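PDB 1VPR: luciferase from Lingulodinium polyedrum, which catalyses the oxidation of dinoflagellate luciferin by molecular oxygen, emitting flashes of blue light during the night phase. Local coordinates for residues Phe212-Ala220 / Ala228-His236. Sequence-based numbering, arbitrary orientation.
Sequences FGDVCTVDA and AKRTWKSGH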
ATOM      1  N   PHE A 212       3.274  -1.891  17.084  1.00 13.85           N
ATOM      2  CA  PHE A 212       3.950  -2.035  18.365  1.00 16.57           C
ATOM      3  C   PHE A 212       5.197  -1.144  18.258  1.00 13.36           C
ATOM      4  O   PHE A 212       6.246  -1.582  17.798  1.00 12.70           O
ATOM      5  CB  PHE A 212       4.370  -3.484  18.616  1.00 16.95           C
ATOM      6  CG  PHE A 212       4.972  -3.700  19.998  1.00 25.07           C
ATOM      7  CD1 PHE A 212       4.152  -3.859  21.119  1.00 26.97           C
ATOM      8  CD2 PHE A 212       6.368  -3.749  20.171  1.00 27.36           C
ATOM      9  CE1 PHE A 212       4.709  -4.070  22.398  1.00 28.02           C
ATOM     10  CE2 PHE A 212       6.929  -3.959  21.437  1.00 27.01           C
ATOM     11  CZ  PHE A 212       6.094  -4.121  22.547  1.00 27.67           C
ATOM     12  N   GLY A 213       5.070   0.109  18.664  1.00 14.68           N
ATOM     13  CA  GLY A 213       6.204   1.017  18.568  1.00 13.21           C
ATOM     14  C   GLY A 213       6.564   1.305  17.117  1.00 12.78           C
ATOM     15  O   GLY A 213       5.743   1.819  16.351  1.00 14.44           O
ATOM     16  N   ASP A 214       7.778   0.929  16.727  1.00 13.27           N
ATOM     17  CA  ASP A 214       8.253   1.164  15.373  1.00 16.04           C
ATOM     18  C   ASP A 214       8.105  -0.037  14.428  1.00 16.43           C
ATOM     19  O   ASP A 214       8.682  -0.047  13.326  1.00 15.53           O
ATOM     20  CB  ASP A 214       9.719   1.615  15.417  1.00 16.20           C
ATOM     21  CG  ASP A 214      10.613   0.621  16.135  1.00 20.00           C
ATOM     22  OD1 ASP A 214      11.837   0.841  16.203  1.00 19.92           O
ATOM     23  OD2 ASP A 214      10.099  -0.392  16.642  1.00 18.69           O
ATOM     24  N   VAL A 215       7.356  -1.053  14.860  1.00 13.44           N
ATOM     25  CA  VAL A 215       7.118  -2.247  14.027  1.00 14.21           C
ATOM     26  C   VAL A 215       5.618  -2.384  13.822  1.00 13.44           C
ATOM     27  O   VAL A 215       4.836  -2.284  14.773  1.00 13.46           O
ATOM     28  CB  VAL A 215       7.671  -3.528  14.699  1.00 15.50           C
ATOM     29  CG1 VAL A 215       7.195  -4.776  13.949  1.00 16.07           C
ATOM     30  CG2 VAL A 215       9.198  -3.477  14.704  1.00 14.23           C
ATOM     31  N   CYS A 216       5.203  -2.574  12.573  1.00 12.89           N
ATOM     32  CA  CYS A 216       3.787  -2.724  12.264  1.00 11.27           C
ATOM     33  C   CYS A 216       3.514  -3.856  11.294  1.00 10.92           C
ATOM     34  O   CYS A 216       4.355  -4.166  10.457  1.00 14.68           O
ATOM     35  CB  CYS A 216       3.245  -1.486  11.563  1.00 14.88           C
ATOM     36  SG  CYS A 216       3.149   0.024  12.505  1.00 16.74           S
ATOM     37  N   THR A 217       2.326  -4.439  11.391  1.00 11.51           N
ATOM     38  CA  THR A 217       1.869  -5.434  10.417  1.00 10.93           C
ATOM     39  C   THR A 217       0.652  -4.735   9.807  1.00 10.54           C
ATOM     40  O   THR A 217      -0.198  -4.203  10.528  1.00 11.71           O
ATOM     41  CB  THR A 217       1.439  -6.728  11.055  1.00 12.67           C
ATOM     42  OG1 THR A 217       2.601  -7.411  11.535  1.00 11.26           O
ATOM     43  CG2 THR A 217       0.719  -7.619  10.011  1.00 12.15           C
ATOM     44  N   VAL A 218       0.571  -4.706   8.481  1.00 12.31           N
ATOM     45  CA  VAL A 218      -0.510  -4.016   7.802  1.00 11.32           C
ATOM     46  C   VAL A 218      -1.248  -4.911   6.804  1.00 12.81           C
ATOM     47  O   VAL A 218      -0.631  -5.558   5.958  1.00 10.73           O
ATOM     48  CB  VAL A 218       0.031  -2.754   7.033  1.00 12.67           C
ATOM     49  CG1 VAL A 218      -1.106  -2.029   6.303  1.00 10.28           C
ATOM     50  CG2 VAL A 218       0.717  -1.804   8.003  1.00 12.51           C
ATOM     51  N   ASP A 219      -2.565  -4.961   6.941  1.00 12.14           N
ATOM     52  CA  ASP A 219      -3.411  -5.715   6.026  1.00 13.14           C
ATOM     53  C   ASP A 219      -3.937  -4.629   5.103  1.00 13.57           C
ATOM     54  O   ASP A 219      -4.516  -3.632   5.569  1.00 12.39           O
ATOM     55  CB  ASP A 219      -4.555  -6.399   6.786  1.00 15.49           C
ATOM     56  CG  ASP A 219      -4.035  -7.407   7.799  1.00 20.69           C
ATOM     57  OD1 ASP A 219      -3.677  -8.522   7.400  1.00 23.45           O
ATOM     58  OD2 ASP A 219      -3.932  -7.085   9.002  1.00 26.35           O
ATOM     59  N   ALA A 220      -3.701  -4.813   3.805  1.00 14.16           N
ATOM     60  CA  ALA A 220      -4.112  -3.872   2.760  1.00 15.06           C
ATOM     61  C   ALA A 220      -4.924  -4.614   1.702  1.00 15.60           C
ATOM     62  O   ALA A 220      -4.914  -5.838   1.659  1.00 12.47           O
ATOM     63  CB  ALA A 220      -2.892  -3.240   2.113  1.00 16.21           C
ATOM     64  N   ALA A 228      -1.476  -9.839   0.964  1.00 15.09           N
ATOM     65  CA  ALA A 228      -2.530  -9.375   1.852  1.00 13.02           C
ATOM     66  C   ALA A 228      -1.990  -8.727   3.121  1.00 14.58           C
ATOM     67  O   ALA A 228      -2.534  -7.729   3.602  1.00 13.48           O
ATOM     68  CB  ALA A 228      -3.457 -10.572   2.228  1.00 14.25           C
ATOM     69  N   LYS A 229      -0.918  -9.300   3.652  1.00 13.29           N
ATOM     70  CA  LYS A 229      -0.324  -8.834   4.904  1.00 16.88           C
ATOM     71  C   LYS A 229       1.178  -8.630   4.818  1.00 16.91           C
ATOM     72  O   LYS A 229       1.890  -9.502   4.288  1.00 16.77           O
ATOM     73  CB  LYS A 229      -0.572  -9.879   5.996  1.00 15.55           C
ATOM     74  CG  LYS A 229      -2.031 -10.255   6.177  1.00 20.05           C
ATOM     75  CD  LYS A 229      -2.236 -11.425   7.150  1.00 18.37           C
ATOM     76  CE  LYS A 229      -1.743 -11.085   8.533  1.00 18.17           C
ATOM     77  NZ  LYS A 229      -2.726 -10.228   9.234  1.00 17.20           N
ATOM     78  N   ARG A 230       1.670  -7.516   5.361  1.00 17.25           N
ATOM     79  CA  ARG A 230       3.113  -7.260   5.372  1.00 16.08           C
ATOM     80  C   ARG A 230       3.495  -6.687   6.734  1.00 16.02           C
ATOM     81  O   ARG A 230       2.690  -6.039   7.407  1.00 14.05           O
ATOM     82  CB  ARG A 230       3.551  -6.270   4.264  1.00 15.98           C
ATOM     83  CG  ARG A 230       3.288  -4.780   4.553  1.00 14.92           C
ATOM     84  CD  ARG A 230       1.878  -4.366   4.195  1.00 14.71           C
ATOM     85  NE  ARG A 230       1.629  -4.578   2.764  1.00 17.39           N
ATOM     86  CZ  ARG A 230       0.626  -5.318   2.283  1.00 18.23           C
ATOM     87  NH1 ARG A 230      -0.213  -5.914   3.113  1.00 16.86           N
ATOM     88  NH2 ARG A 230       0.452  -5.457   0.971  1.00 15.91           N
ATOM     89  N   THR A 231       4.713  -6.979   7.155  1.00 15.66           N
ATOM     90  CA  THR A 231       5.230  -6.465   8.422  1.00 17.03           C
ATOM     91  C   THR A 231       6.526  -5.730   8.084  1.00 15.97           C
ATOM     92  O   THR A 231       7.343  -6.226   7.301  1.00 16.13           O
ATOM     93  CB  THR A 231       5.568  -7.606   9.416  1.00 17.79           C
ATOM     94  OG1 THR A 231       4.362  -8.276   9.811  1.00 20.52           O
ATOM     95  CG2 THR A 231       6.224  -7.055  10.664  1.00 17.51           C
ATOM     96  N   TRP A 232       6.721  -4.557   8.672  1.00 14.13           N
ATOM     97  CA  TRP A 232       7.937  -3.807   8.408  1.00 15.08           C
ATOM     98  C   TRP A 232       8.385  -3.048   9.647  1.00 15.34           C
ATOM     99  O   TRP A 232       7.675  -3.000  10.650  1.00 14.10           O
ATOM    100  CB  TRP A 232       7.732  -2.837   7.217  1.00 14.10           C
ATOM    101  CG  TRP A 232       6.430  -2.097   7.186  1.00 13.48           C
ATOM    102  CD1 TRP A 232       5.369  -2.333   6.339  1.00 15.40           C
ATOM    103  CD2 TRP A 232       6.008  -1.033   8.059  1.00 15.19           C
ATOM    104  NE1 TRP A 232       4.322  -1.497   6.637  1.00 15.75           N
ATOM    105  CE2 TRP A 232       4.680  -0.691   7.689  1.00 15.91           C
ATOM    106  CE3 TRP A 232       6.616  -0.341   9.116  1.00 14.99           C
ATOM    107  CZ2 TRP A 232       3.950   0.311   8.343  1.00 18.74           C
ATOM    108  CZ3 TRP A 232       5.885   0.661   9.771  1.00 14.83           C
ATOM    109  CH2 TRP A 232       4.569   0.972   9.382  1.00 16.74           C
ATOM    110  N   LYS A 233       9.580  -2.472   9.592  1.00 14.77           N
ATOM    111  CA  LYS A 233      10.083  -1.701  10.722  1.00 14.33           C
ATOM    112  C   LYS A 233      10.588  -0.346  10.214  1.00 13.08           C
ATOM    113  O   LYS A 233      11.174  -0.249   9.120  1.00 12.45           O
ATOM    114  CB  LYS A 233      11.212  -2.459  11.447  1.00 13.26           C
ATOM    115  CG  LYS A 233      11.847  -1.659  12.614  1.00 14.41           C
ATOM    116  CD  LYS A 233      12.905  -2.494  13.371  1.00 14.94           C
ATOM    117  CE  LYS A 233      13.500  -1.681  14.514  1.00 13.80           C
ATOM    118  NZ  LYS A 233      14.175  -2.540  15.523  1.00 13.67           N
ATOM    119  N   SER A 234      10.338   0.689  11.008  1.00 13.98           N
ATOM    120  CA  SER A 234      10.768   2.048  10.688  1.00 13.28           C
ATOM    121  C   SER A 234      12.198   2.036  10.148  1.00 12.91           C
ATOM    122  O   SER A 234      13.096   1.495  10.780  1.00 15.34           O
ATOM    123  CB  SER A 234      10.699   2.895  11.961  1.00 15.72           C
ATOM    124  OG  SER A 234      11.067   4.238  11.731  1.00 16.19           O
ATOM    125  N   GLY A 235      12.397   2.608   8.963  1.00 14.31           N
ATOM    126  CA  GLY A 235      13.727   2.703   8.368  1.00 15.60           C
ATOM    127  C   GLY A 235      14.226   1.493   7.587  1.00 18.09           C
ATOM    128  O   GLY A 235      15.353   1.524   7.052  1.00 15.43           O
ATOM    129  N   HIS A 236      13.405   0.437   7.497  1.00 14.79           N
ATOM    130  CA  HIS A 236      13.810  -0.775   6.785  1.00 13.64           C
ATOM    131  C   HIS A 236      12.949  -1.068   5.570  1.00 13.03           C
ATOM    132  O   HIS A 236      11.739  -0.891   5.594  1.00 13.87           O
ATOM    133  CB  HIS A 236      13.802  -1.968   7.753  1.00 15.02           C
ATOM    134  CG  HIS A 236      14.841  -1.868   8.833  1.00 16.47           C
ATOM    135  ND1 HIS A 236      16.126  -2.343   8.672  1.00 16.64           N
ATOM    136  CD2 HIS A 236      14.800  -1.300  10.066  1.00 16.25           C
ATOM    137  CE1 HIS A 236      16.830  -2.081   9.762  1.00 17.42           C
ATOM    138  NE2 HIS A 236      16.048  -1.450  10.623  1.00 16.06           N
TER
HETATM  139  O   HOH W   1      11.982  -2.617  17.492  1.00 28.52           O
HETATM  140  O   HOH W   2      -5.630  -7.882   3.164  1.00 27.88           O
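Cys216 sets its CB over the six-membered ring of Trp232, 3.8 Å from the ring centroid in a CH-pi contact, while SG meets the same ring obliquely. With CG between the backbone N and the carbonyl carbon (chi1 42°), the indole leans toward strand 215-219. Val218 extends this face, with CG2 3.9 Å from Trp232 NE1. Next along comes Arg230, bent at chi2 and chi3 so that its guanidinium turns one edge to the backbone: NH1 donates to Val218 O at 2.9 Å, nearly in the guanidinium plane, and Ala220 CB lies over one of its faces. Arg230 N reaches that oxygen from the opposite side of the carbonyl plane, and the two donors hold it between them. NH2 bonds to Arg227 O and NE pairs with Glu240, in strand 237-241. A leucine in place of Arg230 would probably leave Val218 O with the backbone donor alone of these two and Glu240 without this charged partner.

The other face is more polar. Val215 CG2 packs on Lys233 CG at 3.8 Å, and the extended lysine runs beside Asp214, a water joining NZ to OD2. Thr217 OG1 and Thr231 OG1 share a hydrogen bond, the latter less surely placed. Lys229 NZ pairs with Glu7; its salt bridge to Asp219 is less certain, the modelled carboxylate crowding the lysine chain. Strands 215-219 and 229-233, joined by paired backbone bonds (Cys216 with Trp232, Val218 with Arg230), make an antiparallel hairpin in the calycin-type barrel of this third luciferase domain; its chemistry divides into an aromatic and guanidinium side and a side of threonine hydroxyls and charged groups, with the buried arginine charge probably balanced by Glu240.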